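Local atomic coordinates of WbbM protein (Klebsiella pneumoniae, PDB entry 6U4B), a protein that is thought to act as a trimeric, magnesium-binding, bifunctional glycosyltransferase that polymerises O-antigen polysaccharide. Residues K166-H171 against K202-A207; P195-A200 against I266-Q271; Y387-I392 against D508-V513; N426-V431 against E470-G475. All blocks are in the same frame, centred on the assembly; numbering follows the deposited sequence.

Interaction 1 (K166-H171 against K202-A207); sequences KNNYDH and KTFNDA
Asn167, the N-cap of helix 168-173, rests against the C-terminal end of helix 198-206, its CB lying 3.2 Å from Asn205 O and 3.3 Å from Ala207 O. With CG between the backbone N and the carbonyl carbon (chi1 50°), OD1 turns back along its own chain and accepts from Asp170 N at 2.8 Å, the capping bond. Asn168 carries the largest share of the contact. Its backbone N donates to Ala207 O over 2.9 Å, while its side-chain ND2 reaches Phe204 O at 2.8 Å in a nearly straight bond (166°), the oxygen lying in the amide plane. ND2 also bonds to Asp209 O and OD1 to Tyr212 OH, so the amide is gripped at both ends. It is stacked on the Phe204 ring with the planes 10° apart, and Asn168 CB sits over the ring face, 3.8 Å from the centroid, in a CH-pi contact. Tyr169 closes the series: its N donates to Asn205 O at 3.3 Å, while its ring leads off to helix 180-193, where Tyr183 OH bonds to Asn205 OD1. Carbonyls at and just past the end of helix 198-206 thus take two backbone N-H groups and a side-chain amide from the start of helix 168-173, where the positive and negative helix ends would probably attract.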
loop_
_atom_site.group_PDB
_atom_site.type_symbol
_atom_site.label_atom_id
_atom_site.label_comp_id
_atom_site.label_asym_id
_atom_site.label_seq_id
_atom_site.Cartn_x
_atom_site.Cartn_y
_atom_site.Cartn_z
ATOM N N LYS A 166 42.319 -14.755 49.433
ATOM C CA LYS A 166 42.514 -14.679 50.877
ATOM C C LYS A 166 41.197 -14.836 51.629
ATOM O O LYS A 166 41.150 -15.495 52.675
ATOM C CB LYS A 166 43.186 -13.356 51.248
ATOM C CG LYS A 166 43.323 -13.127 52.746
ATOM C CD LYS A 166 44.127 -11.872 53.053
ATOM C CE LYS A 166 44.242 -11.650 54.554
ATOM N NZ LYS A 166 45.114 -10.491 54.888
ATOM N N ASN A 167 40.126 -14.242 51.113
ATOM C CA ASN A 167 38.814 -14.301 51.748
ATOM C C ASN A 167 37.767 -13.969 50.684
ATOM O O ASN A 167 38.093 -13.795 49.510
ATOM C CB ASN A 167 38.759 -13.363 52.960
ATOM C CG ASN A 167 39.242 -11.958 52.642
ATOM O OD1 ASN A 167 38.947 -11.409 51.580
ATOM N ND2 ASN A 167 39.987 -11.368 53.568
ATOM N N ASN A 168 36.499 -13.888 51.102
ATOM C CA ASN A 168 35.421 -13.701 50.133
ATOM C C ASN A 168 35.486 -12.326 49.483
ATOM O O ASN A 168 35.170 -12.179 48.296
ATOM C CB ASN A 168 34.066 -13.918 50.806
ATOM C CG ASN A 168 33.810 -15.374 51.142
ATOM O OD1 ASN A 168 33.891 -16.250 50.278
ATOM N ND2 ASN A 168 33.513 -15.643 52.409
ATOM N N TYR A 169 35.885 -11.304 50.243
ATOM C CA TYR A 169 36.073 -9.980 49.660
ATOM C C TYR A 169 37.164 -10.009 48.601
ATOM O O TYR A 169 36.966 -9.547 47.472
ATOM C CB TYR A 169 36.413 -8.967 50.754
ATOM C CG TYR A 169 36.685 -7.569 50.235
ATOM C CD1 TYR A 169 37.962 -7.184 49.846
ATOM C CD2 TYR A 169 35.664 -6.635 50.136
ATOM C CE1 TYR A 169 38.212 -5.913 49.370
ATOM C CE2 TYR A 169 35.906 -5.360 49.664
ATOM C CZ TYR A 169 37.180 -5.005 49.282
ATOM O OH TYR A 169 37.424 -3.735 48.810
ATOM N N ASP A 170 38.331 -10.553 48.954
ATOM C CA ASP A 170 39.438 -10.630 48.010
ATOM C C ASP A 170 39.081 -11.482 46.798
ATOM O O ASP A 170 39.611 -11.257 45.703
ATOM C CB ASP A 170 40.678 -11.176 48.722
ATOM C CG ASP A 170 41.918 -11.144 47.853
ATOM O OD1 ASP A 170 42.159 -10.114 47.186
ATOM O OD2 ASP A 170 42.664 -12.145 47.856
ATOM N N HIS A 171 38.176 -12.450 46.967
ATOM C CA HIS A 171 37.770 -13.290 45.846
ATOM C C HIS A 171 36.993 -12.489 44.809
ATOM O O HIS A 171 37.105 -12.747 43.605
ATOM C CB HIS A 171 36.937 -14.470 46.346
ATOM C CG HIS A 171 36.719 -15.536 45.318
ATOM N ND1 HIS A 171 37.754 -16.269 44.777
ATOM C CD2 HIS A 171 35.588 -15.997 44.733
ATOM C CE1 HIS A 171 37.270 -17.134 43.904
ATOM N NE2 HIS A 171 35.958 -16.990 43.859
ATOM N N LYS A 202 31.058 -7.968 57.741
ATOM C CA LYS A 202 32.450 -8.232 58.094
ATOM C C LYS A 202 32.730 -9.726 58.169
ATOM O O LYS A 202 33.789 -10.189 57.730
ATOM C CB LYS A 202 32.796 -7.576 59.432
ATOM C CG LYS A 202 32.774 -6.063 59.440
ATOM C CD LYS A 202 33.324 -5.550 60.762
ATOM C CE LYS A 202 33.257 -4.039 60.845
ATOM N NZ LYS A 202 31.855 -3.547 60.884
ATOM N N THR A 203 31.798 -10.492 58.740
ATOM C CA THR A 203 32.000 -11.928 58.894
ATOM C C THR A 203 32.177 -12.604 57.541
ATOM O O THR A 203 33.113 -13.388 57.340
ATOM C CB THR A 203 30.821 -12.545 59.649
ATOM O OG1 THR A 203 30.700 -11.930 60.937
ATOM C CG2 THR A 203 31.023 -14.044 59.824
ATOM N N PHE A 204 31.288 -12.300 56.594
ATOM C CA PHE A 204 31.366 -12.927 55.279
ATOM C C PHE A 204 32.608 -12.475 54.523
ATOM O O PHE A 204 33.315 -13.297 53.929
ATOM C CB PHE A 204 30.110 -12.616 54.470
ATOM C CG PHE A 204 30.244 -12.947 53.013
ATOM C CD1 PHE A 204 30.303 -14.266 52.594
ATOM C CD2 PHE A 204 30.331 -11.943 52.066
ATOM C CE1 PHE A 204 30.434 -14.579 51.251
ATOM C CE2 PHE A 204 30.462 -12.247 50.724
ATOM C CZ PHE A 204 30.513 -13.566 50.315
ATOM N N ASN A 205 32.884 -11.168 54.527
ATOM C CA ASN A 205 34.018 -10.653 53.766
ATOM C C ASN A 205 35.338 -11.226 54.268
ATOM O O ASN A 205 36.247 -11.491 53.473
ATOM C CB ASN A 205 34.037 -9.125 53.817
ATOM C CG ASN A 205 33.090 -8.498 52.810
ATOM O OD1 ASN A 205 32.768 -9.102 51.786
ATOM N ND2 ASN A 205 32.644 -7.278 53.093
ATOM N N ASP A 206 35.463 -11.431 55.579
ATOM C CA ASP A 206 36.680 -12.004 56.140
ATOM C C ASP A 206 36.689 -13.527 56.129
ATOM O O ASP A 206 37.738 -14.123 56.397
ATOM C CB ASP A 206 36.899 -11.516 57.577
ATOM C CG ASP A 206 37.264 -10.045 57.648
ATOM O OD1 ASP A 206 37.484 -9.541 58.770
ATOM O OD2 ASP A 206 37.318 -9.392 56.584
ATOM N N ALA A 207 35.563 -14.167 55.834
ATOM C CA ALA A 207 35.518 -15.619 55.793
ATOM C C ALA A 207 36.156 -16.143 54.509
ATOM O O ALA A 207 36.278 -15.435 53.505
ATOM C CB ALA A 207 34.079 -16.123 55.902
#

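Interaction 2 (P195-A200 against I266-Q271); sequences PEYSTA and IIKLQQ
The backbones of Ala200 and Lys268 approach to 5.2 Å between CA atoms, a close helix-helix packing in the DUF4422 region that sets the 3-10 turn 195-197 and the first turn of helix 198-206 against the last turns of helix 253-272. The small side chain of Ala200 permits this approach: its CB points at the partner helix and meets Lys268 CB at 3.8 Å, Ile267 CG2 at 4.1 Å and, at the next turn, Gln271 OE1 at 3.7 Å. The Gln271 side chain runs out extended beyond CG past this methyl, and its NE2 makes a weak hydrogen bond to Thr203 OG1. Lys268 spreads over the Tyr197 ring at about a right angle to it. Its CG, anti to the backbone N (chi1 165°), lies over one face, 3.8 Å from the ring centroid and displaced toward the rim, a CH-pi contact; the ring also stacks with Trp229 of helix 220-240. Bends at chi2 and chi4 then curl the rest of the lysine back over the ring, bringing NZ to 4.9 Å from the same centroid in an off-centre cation-pi interaction. The ammonium has a stronger partner in Asp272, one turn on, with which it forms a salt bridge. Glu196 crosses the lysine at a slant, its carboxylate not touching the ammonium; Lys268 CE fits against Glu196, 3.5 Å from its backbone O and 3.6 Å from its CG.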
loop_
_atom_site.group_PDB
_atom_site.type_symbol
_atom_site.label_atom_id
_atom_site.label_comp_id
_atom_site.label_asym_id
_atom_site.label_seq_id
_atom_site.Cartn_x
_atom_site.Cartn_y
_atom_site.Cartn_z
ATOM N N PRO A 195 21.778 -0.873 58.993
ATOM C CA PRO A 195 22.953 -0.810 59.879
ATOM C C PRO A 195 23.172 -2.070 60.700
ATOM O O PRO A 195 24.317 -2.364 61.070
ATOM C CB PRO A 195 22.647 0.398 60.776
ATOM C CG PRO A 195 21.698 1.231 59.983
ATOM C CD PRO A 195 20.861 0.261 59.201
ATOM N N GLU A 196 22.115 -2.831 60.989
ATOM C CA GLU A 196 22.241 -4.035 61.803
ATOM C C GLU A 196 22.991 -5.162 61.099
ATOM O O GLU A 196 23.187 -6.219 61.709
ATOM C CB GLU A 196 20.855 -4.526 62.232
ATOM C CG GLU A 196 19.969 -5.029 61.094
ATOM C CD GLU A 196 19.172 -3.926 60.421
ATOM O OE1 GLU A 196 19.674 -2.786 60.338
ATOM O OE2 GLU A 196 18.035 -4.199 59.978
ATOM N N TYR A 197 23.419 -4.969 59.853
ATOM C CA TYR A 197 24.110 -5.997 59.087
ATOM C C TYR A 197 25.620 -5.816 59.059
ATOM O O TYR A 197 26.310 -6.633 58.439
ATOM C CB TYR A 197 23.586 -6.029 57.646
ATOM C CG TYR A 197 22.297 -6.792 57.465
ATOM C CD1 TYR A 197 21.087 -6.264 57.897
ATOM C CD2 TYR A 197 22.287 -8.040 56.851
ATOM C CE1 TYR A 197 19.903 -6.956 57.728
ATOM C CE2 TYR A 197 21.108 -8.739 56.674
ATOM C CZ TYR A 197 19.919 -8.193 57.117
ATOM O OH TYR A 197 18.743 -8.883 56.949
ATOM N N SER A 198 26.151 -4.777 59.710
ATOM C CA SER A 198 27.570 -4.461 59.574
ATOM C C SER A 198 28.452 -5.623 60.019
ATOM O O SER A 198 29.465 -5.922 59.375
ATOM C CB SER A 198 27.906 -3.199 60.367
ATOM O OG SER A 198 27.719 -3.404 61.756
ATOM N N THR A 199 28.085 -6.294 61.115
ATOM C CA THR A 199 28.882 -7.421 61.592
ATOM C C THR A 199 28.756 -8.622 60.660
ATOM O O THR A 199 29.730 -9.353 60.443
ATOM C CB THR A 199 28.470 -7.797 63.017
ATOM O OG1 THR A 199 28.666 -6.672 63.883
ATOM C CG2 THR A 199 29.306 -8.969 63.531
ATOM N N ALA A 200 27.566 -8.838 60.094
ATOM C CA ALA A 200 27.394 -9.924 59.134
ATOM C C ALA A 200 28.188 -9.663 57.859
ATOM O O ALA A 200 28.710 -10.598 57.241
ATOM C CB ALA A 200 25.913 -10.115 58.815
ATOM N N ILE A 266 22.155 -14.619 55.049
ATOM C CA ILE A 266 22.064 -15.854 55.820
ATOM C C ILE A 266 22.862 -15.743 57.112
ATOM O O ILE A 266 22.395 -16.154 58.181
ATOM C CB ILE A 266 22.530 -17.052 54.970
ATOM C CG1 ILE A 266 21.521 -17.349 53.861
ATOM C CG2 ILE A 266 22.743 -18.284 55.843
ATOM C CD1 ILE A 266 21.919 -18.502 52.971
ATOM N N ILE A 267 24.072 -15.182 57.037
ATOM C CA ILE A 267 24.915 -15.060 58.223
ATOM C C ILE A 267 24.231 -14.199 59.277
ATOM O O ILE A 267 24.314 -14.481 60.479
ATOM C CB ILE A 267 26.297 -14.501 57.831
ATOM C CG1 ILE A 267 27.080 -15.545 57.028
ATOM C CG2 ILE A 267 27.082 -14.065 59.064
ATOM C CD1 ILE A 267 28.391 -15.037 56.486
ATOM N N LYS A 268 23.526 -13.153 58.844
ATOM C CA LYS A 268 22.782 -12.316 59.779
ATOM C C LYS A 268 21.678 -13.105 60.474
ATOM O O LYS A 268 21.440 -12.928 61.675
ATOM C CB LYS A 268 22.204 -11.109 59.039
ATOM C CG LYS A 268 21.122 -10.349 59.785
ATOM C CD LYS A 268 21.672 -9.624 60.997
ATOM C CE LYS A 268 20.682 -8.585 61.493
ATOM N NZ LYS A 268 19.302 -9.135 61.575
ATOM N N LEU A 269 20.995 -13.983 59.737
ATOM C CA LEU A 269 19.939 -14.790 60.341
ATOM C C LEU A 269 20.506 -15.776 61.354
ATOM O O LEU A 269 19.886 -16.029 62.396
ATOM C CB LEU A 269 19.156 -15.527 59.254
ATOM C CG LEU A 269 17.805 -14.940 58.841
ATOM C CD1 LEU A 269 17.911 -13.443 58.590
ATOM C CD2 LEU A 269 17.277 -15.657 57.606
ATOM N N GLN A 270 21.683 -16.339 61.071
ATOM C CA GLN A 270 22.310 -17.260 62.014
ATOM C C GLN A 270 22.824 -16.537 63.252
ATOM O O GLN A 270 22.824 -17.108 64.348
ATOM C CB GLN A 270 23.446 -18.016 61.325
ATOM C CG GLN A 270 22.980 -18.870 60.156
ATOM C CD GLN A 270 24.119 -19.323 59.263
ATOM O OE1 GLN A 270 24.984 -18.530 58.887
ATOM N NE2 GLN A 270 24.125 -20.605 58.918
ATOM N N GLN A 271 23.260 -15.284 63.103
ATOM C CA GLN A 271 23.753 -14.534 64.253
ATOM C C GLN A 271 22.618 -14.064 65.152
ATOM O O GLN A 271 22.810 -13.926 66.366
ATOM C CB GLN A 271 24.589 -13.342 63.785
ATOM C CG GLN A 271 25.926 -13.725 63.176
ATOM C CD GLN A 271 26.631 -12.550 62.526
ATOM O OE1 GLN A 271 26.023 -11.511 62.261
ATOM N NE2 GLN A 271 27.923 -12.712 62.262
#

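Interaction 3 (Y387-I392 against D508-V513); sequences YARLFI and DIMNKV
Leu390 and Ile509 meet through their branch ends, and the contact is chiefly apolar. The two side chains cross at about a right angle, with Leu390 CD1 3.9 Å from Ile509 CD1 and Leu390 CD2 equally far, 3.9 Å, from Ile509 CG2. Leu390 CD2 also touches Met510 CG at 3.7 Å, so this one methyl fits between neighbouring side chains of helix 505-513. Farther along, Ile509 CD1 comes within 4.2 Å of Tyr387 CE2, at the border of the apolar patch. A second kind of contact joins a charged side chain to a thioether: Met510, bent at chi3 (-70°), brings CE to 3.6 Å from Arg389 NE and 3.7 Å from Arg389 CD, while its sulfur lies near Arg389 CB. The methionine thus backs the arginine at the root of its guanidinium. The polar bonds of that group run to residues beyond this contact. Arg389 NE forms a salt bridge with Asp506, and NH1 another with Asp406, a magnesium ligand together with Asp408 and His560. Arg389 is therefore a second-shell residue, its side chain about 6 Å from the bound magnesium; Asp506 fixes it by the salt bridge and Met510 packs against it. In the glycosyltransferase family 8 domain, the 3-10 turn 388-391 packs against helix 505-513 and also touches strand 402-405, through Phe404 on Arg389, while helix 489-499 covers Tyr387 and Ile509 through Leu497.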
loop_
_atom_site.group_PDB
_atom_site.type_symbol
_atom_site.label_atom_id
_atom_site.label_comp_id
_atom_site.label_asym_id
_atom_site.label_seq_id
_atom_site.Cartn_x
_atom_site.Cartn_y
_atom_site.Cartn_z
ATOM N N TYR A 387 14.725 -32.294 8.078
ATOM C CA TYR A 387 13.780 -33.315 8.513
ATOM C C TYR A 387 12.765 -32.782 9.518
ATOM O O TYR A 387 12.191 -33.561 10.284
ATOM C CB TYR A 387 14.538 -34.510 9.095
ATOM C CG TYR A 387 15.426 -35.198 8.084
ATOM C CD1 TYR A 387 16.761 -34.840 7.940
ATOM C CD2 TYR A 387 14.923 -36.197 7.262
ATOM C CE1 TYR A 387 17.570 -35.465 7.010
ATOM C CE2 TYR A 387 15.721 -36.821 6.331
ATOM C CZ TYR A 387 17.041 -36.456 6.207
ATOM O OH TYR A 387 17.832 -37.089 5.277
ATOM N N ALA A 388 12.520 -31.468 9.510
ATOM C CA ALA A 388 11.661 -30.852 10.518
ATOM C C ALA A 388 10.264 -31.459 10.524
ATOM O O ALA A 388 9.661 -31.630 11.591
ATOM C CB ALA A 388 11.584 -29.342 10.281
ATOM N N ARG A 389 9.730 -31.791 9.344
ATOM C CA ARG A 389 8.375 -32.327 9.259
ATOM C C ARG A 389 8.209 -33.600 10.082
ATOM O O ARG A 389 7.128 -33.848 10.629
ATOM C CB ARG A 389 8.006 -32.590 7.798
ATOM C CG ARG A 389 7.660 -31.337 6.999
ATOM C CD ARG A 389 7.290 -31.698 5.568
ATOM N NE ARG A 389 8.455 -32.102 4.790
ATOM C CZ ARG A 389 8.809 -31.560 3.629
ATOM N NH1 ARG A 389 8.075 -30.595 3.089
ATOM N NH2 ARG A 389 9.890 -31.997 2.997
ATOM N N LEU A 390 9.263 -34.416 10.184
ATOM C CA LEU A 390 9.174 -35.661 10.939
ATOM C C LEU A 390 8.910 -35.428 12.420
ATOM O O LEU A 390 8.378 -36.320 13.089
ATOM C CB LEU A 390 10.461 -36.471 10.780
ATOM C CG LEU A 390 10.892 -36.832 9.361
ATOM C CD1 LEU A 390 12.146 -37.693 9.399
ATOM C CD2 LEU A 390 9.769 -37.545 8.626
ATOM N N PHE A 391 9.265 -34.261 12.945
ATOM C CA PHE A 391 9.143 -33.984 14.370
ATOM C C PHE A 391 7.837 -33.295 14.732
ATOM O O PHE A 391 7.628 -32.976 15.908
ATOM C CB PHE A 391 10.333 -33.141 14.837
ATOM C CG PHE A 391 11.654 -33.836 14.679
ATOM C CD1 PHE A 391 12.390 -33.693 13.513
ATOM C CD2 PHE A 391 12.148 -34.652 15.684
ATOM C CE1 PHE A 391 13.599 -34.342 13.359
ATOM C CE2 PHE A 391 13.362 -35.307 15.535
ATOM C CZ PHE A 391 14.088 -35.151 14.371
ATOM N N ILE A 392 6.956 -33.067 13.750
ATOM C CA ILE A 392 5.676 -32.415 14.043
ATOM C C ILE A 392 4.831 -33.209 15.032
ATOM O O ILE A 392 4.298 -32.598 15.972
ATOM C CB ILE A 392 4.937 -32.097 12.735
ATOM C CG1 ILE A 392 5.593 -30.893 12.055
ATOM C CG2 ILE A 392 3.460 -31.836 12.999
ATOM C CD1 ILE A 392 5.190 -30.697 10.607
ATOM N N ASP A 508 10.081 -39.116 1.378
ATOM C CA ASP A 508 10.074 -40.565 1.203
ATOM C C ASP A 508 9.760 -41.279 2.510
ATOM O O ASP A 508 9.021 -42.271 2.520
ATOM C CB ASP A 508 11.421 -41.038 0.654
ATOM C CG ASP A 508 11.566 -40.794 -0.834
ATOM O OD1 ASP A 508 10.560 -40.438 -1.483
ATOM O OD2 ASP A 508 12.692 -40.967 -1.351
ATOM N N ILE A 509 10.319 -40.794 3.622
ATOM C CA ILE A 509 10.074 -41.417 4.918
ATOM C C ILE A 509 8.591 -41.366 5.260
ATOM O O ILE A 509 8.007 -42.360 5.711
ATOM C CB ILE A 509 10.926 -40.734 6.004
ATOM C CG1 ILE A 509 12.411 -41.022 5.776
ATOM C CG2 ILE A 509 10.495 -41.187 7.392
ATOM C CD1 ILE A 509 13.332 -40.273 6.708
ATOM N N MET A 510 7.956 -40.213 5.036
ATOM C CA MET A 510 6.543 -40.072 5.366
ATOM C C MET A 510 5.656 -40.851 4.404
ATOM O O MET A 510 4.618 -41.379 4.819
ATOM C CB MET A 510 6.153 -38.589 5.383
ATOM C CG MET A 510 6.776 -37.811 6.537
ATOM S SD MET A 510 6.225 -36.094 6.626
ATOM C CE MET A 510 7.030 -35.402 5.181
ATOM N N ASN A 511 6.034 -40.936 3.126
ATOM C CA ASN A 511 5.266 -41.757 2.195
ATOM C C ASN A 511 5.300 -43.226 2.603
ATOM O O ASN A 511 4.297 -43.939 2.476
ATOM C CB ASN A 511 5.800 -41.581 0.776
ATOM C CG ASN A 511 5.005 -40.565 -0.024
ATOM O OD1 ASN A 511 3.959 -40.889 -0.583
ATOM N ND2 ASN A 511 5.499 -39.333 -0.083
ATOM N N LYS A 512 6.442 -43.692 3.109
ATOM C CA LYS A 512 6.546 -45.078 3.550
ATOM C C LYS A 512 5.745 -45.314 4.824
ATOM O O LYS A 512 4.981 -46.281 4.918
ATOM C CB LYS A 512 8.017 -45.451 3.749
ATOM C CG LYS A 512 8.246 -46.747 4.524
ATOM C CD LYS A 512 9.703 -47.187 4.448
ATOM C CE LYS A 512 10.035 -48.228 5.512
ATOM N NZ LYS A 512 9.174 -49.439 5.433
ATOM N N VAL A 513 5.897 -44.432 5.814
ATOM C CA VAL A 513 5.249 -44.659 7.101
ATOM C C VAL A 513 3.748 -44.399 7.016
ATOM O O VAL A 513 2.957 -45.081 7.678
ATOM C CB VAL A 513 5.922 -43.803 8.191
ATOM C CG1 VAL A 513 5.161 -43.898 9.504
ATOM C CG2 VAL A 513 7.361 -44.247 8.389
#

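Interaction 4 (N426-V431 against E470-G475); sequences NLVAAV and EYFQAG
Gln473 N donates to Val431 O at 2.7 Å, and this bond is the direct polar link between strand 428-432 and the short strand 472-473. The return connection is made by a water, which accepts from Val431 N at 2.9 Å and donates to Gln473 O at 2.6 Å; a solvent molecule thus bridges where a second backbone bond would lie. Beside it, Phe472 packs onto the small side chains of the partner: Ala430 CB touches CD1 at 3.5 Å, and Val428 CG2 stands 4.4 Å from CZ. A chi1 of 67° tucks CG of the phenylalanine over its own backbone, and the ring extends from Ala430 toward Val428. Gln473 bends at chi2, and its OE1 accepts from Gly475 N at 2.7 Å, a bent bond with the donor above the carbonyl plane, and also from Asn526 ND2. These bonds hold the amide beside the metal site: the nearest side-chain atoms of Gln473 and His560 are about 4 Å apart, and the magnesium is about 6 Å away. Farther out, Asn511 OD1 accepts a hydrogen bond from Phe472 N, and Gln507 OE1 one from Ala474 N. Helix 505-513 therefore grips the 470-475 segment from the side of Met510, which packs on Phe472. Strand 428-432 runs between strand 518-521, parallel to it, and strand 477-479, antiparallel, with helix 481-487 lying against Val428 and Leu427.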
loop_
_atom_site.group_PDB
_atom_site.type_symbol
_atom_site.label_atom_id
_atom_site.label_comp_id
_atom_site.label_asym_id
_atom_site.label_seq_id
_atom_site.Cartn_x
_atom_site.Cartn_y
_atom_site.Cartn_z
ATOM N N ASN A 426 -7.017 -41.852 9.295
ATOM C CA ASN A 426 -5.855 -41.632 8.446
ATOM C C ASN A 426 -4.851 -40.745 9.169
ATOM O O ASN A 426 -5.211 -39.911 10.004
ATOM C CB ASN A 426 -6.261 -40.993 7.117
ATOM C CG ASN A 426 -6.828 -42.000 6.137
ATOM O OD1 ASN A 426 -6.646 -43.206 6.299
ATOM N ND2 ASN A 426 -7.505 -41.510 5.105
ATOM N N LEU A 427 -3.575 -40.940 8.849
ATOM C CA LEU A 427 -2.531 -40.224 9.568
ATOM C C LEU A 427 -2.317 -38.822 9.019
ATOM O O LEU A 427 -1.983 -37.910 9.785
ATOM C CB LEU A 427 -1.229 -41.021 9.527
ATOM C CG LEU A 427 -1.326 -42.398 10.184
ATOM C CD1 LEU A 427 0.018 -43.111 10.145
ATOM C CD2 LEU A 427 -1.836 -42.275 11.615
ATOM N N VAL A 428 -2.508 -38.623 7.712
ATOM C CA VAL A 428 -2.298 -37.325 7.083
ATOM C C VAL A 428 -3.307 -37.116 5.964
ATOM O O VAL A 428 -3.947 -38.053 5.478
ATOM C CB VAL A 428 -0.870 -37.163 6.507
ATOM C CG1 VAL A 428 0.168 -37.096 7.615
ATOM C CG2 VAL A 428 -0.562 -38.295 5.531
ATOM N N ALA A 429 -3.438 -35.853 5.565
ATOM C CA ALA A 429 -4.089 -35.467 4.324
ATOM C C ALA A 429 -3.081 -34.683 3.501
ATOM O O ALA A 429 -2.392 -33.808 4.036
ATOM C CB ALA A 429 -5.348 -34.635 4.579
ATOM N N ALA A 430 -2.982 -35.005 2.213
ATOM C CA ALA A 430 -1.963 -34.403 1.364
ATOM C C ALA A 430 -2.404 -34.503 -0.088
ATOM O O ALA A 430 -3.380 -35.180 -0.418
ATOM C CB ALA A 430 -0.596 -35.068 1.572
ATOM N N VAL A 431 -1.659 -33.823 -0.956
ATOM C CA VAL A 431 -1.949 -33.782 -2.384
ATOM C C VAL A 431 -1.086 -34.816 -3.090
ATOM O O VAL A 431 0.120 -34.915 -2.828
ATOM C CB VAL A 431 -1.709 -32.377 -2.961
ATOM C CG1 VAL A 431 -2.056 -32.351 -4.443
ATOM C CG2 VAL A 431 -2.527 -31.349 -2.195
ATOM N N GLU A 470 0.005 -43.747 -5.219
ATOM C CA GLU A 470 -0.497 -43.028 -4.055
ATOM C C GLU A 470 0.564 -42.152 -3.399
ATOM O O GLU A 470 0.348 -41.660 -2.286
ATOM C CB GLU A 470 -1.076 -44.015 -3.038
ATOM C CG GLU A 470 -2.382 -44.655 -3.492
ATOM C CD GLU A 470 -2.860 -45.741 -2.551
ATOM O OE1 GLU A 470 -2.179 -45.984 -1.534
ATOM O OE2 GLU A 470 -3.913 -46.356 -2.829
ATOM N N TYR A 471 1.694 -41.943 -4.067
ATOM C CA TYR A 471 2.749 -41.092 -3.539
ATOM C C TYR A 471 2.258 -39.650 -3.445
ATOM O O TYR A 471 1.784 -39.082 -4.433
ATOM C CB TYR A 471 3.978 -41.183 -4.440
ATOM C CG TYR A 471 5.234 -40.563 -3.875
ATOM C CD1 TYR A 471 5.490 -39.204 -4.019
ATOM C CD2 TYR A 471 6.175 -41.343 -3.214
ATOM C CE1 TYR A 471 6.644 -38.639 -3.514
ATOM C CE2 TYR A 471 7.329 -40.789 -2.703
ATOM C CZ TYR A 471 7.562 -39.438 -2.855
ATOM O OH TYR A 471 8.713 -38.887 -2.346
ATOM N N PHE A 472 2.368 -39.058 -2.258
ATOM C CA PHE A 472 1.854 -37.720 -2.005
ATOM C C PHE A 472 2.994 -36.722 -1.842
ATOM O O PHE A 472 4.098 -37.074 -1.415
ATOM C CB PHE A 472 0.961 -37.691 -0.756
ATOM C CG PHE A 472 1.696 -37.960 0.533
ATOM C CD1 PHE A 472 2.334 -36.933 1.217
ATOM C CD2 PHE A 472 1.730 -39.236 1.073
ATOM C CE1 PHE A 472 3.006 -37.177 2.399
ATOM C CE2 PHE A 472 2.397 -39.485 2.257
ATOM C CZ PHE A 472 3.036 -38.456 2.920
ATOM N N GLN A 473 2.703 -35.465 -2.167
ATOM C CA GLN A 473 3.672 -34.386 -2.062
ATOM C C GLN A 473 3.637 -33.786 -0.659
ATOM O O GLN A 473 2.564 -33.611 -0.074
ATOM C CB GLN A 473 3.384 -33.314 -3.113
ATOM C CG GLN A 473 4.625 -32.710 -3.741
ATOM C CD GLN A 473 5.238 -31.619 -2.891
ATOM O OE1 GLN A 473 4.530 -30.772 -2.345
ATOM N NE2 GLN A 473 6.561 -31.632 -2.773
ATOM N N ALA A 474 4.816 -33.471 -0.125
ATOM C CA ALA A 474 4.958 -33.041 1.261
ATOM C C ALA A 474 4.913 -31.525 1.435
ATOM O O ALA A 474 5.166 -31.037 2.542
ATOM C CB ALA A 474 6.265 -33.581 1.850
ATOM N N GLY A 475 4.598 -30.775 0.377
ATOM C CA GLY A 475 4.571 -29.325 0.471
ATOM C C GLY A 475 3.408 -28.776 1.270
ATOM O O GLY A 475 3.449 -27.614 1.683
HETATM O O HOH W 1 0.555 -32.003 -0.493
#

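From the N terminus, the chain first reaches 166-171 and then 195-200, before 202-207 closes interaction 1 and 266-271 closes interaction 2. These two loops cross and share helix 198-206, which they tie to helices 168-173 and 253-272; Thr203 and Phe204 from one touch Gln271 and Ile267 from the other. The second pair follows in series within the glycosyltransferase family 8 region. Interaction 3 opens at 387-392 and closes only at 508-513, and all of interaction 4 falls between. Helix 505-513 joins them, through Asp508 to Tyr471 and Asn511 to Phe472, and Arg389 and Gln473, one from each, lie near the magnesium site. The pairs stand apart, about 59 to 69 Å between centres.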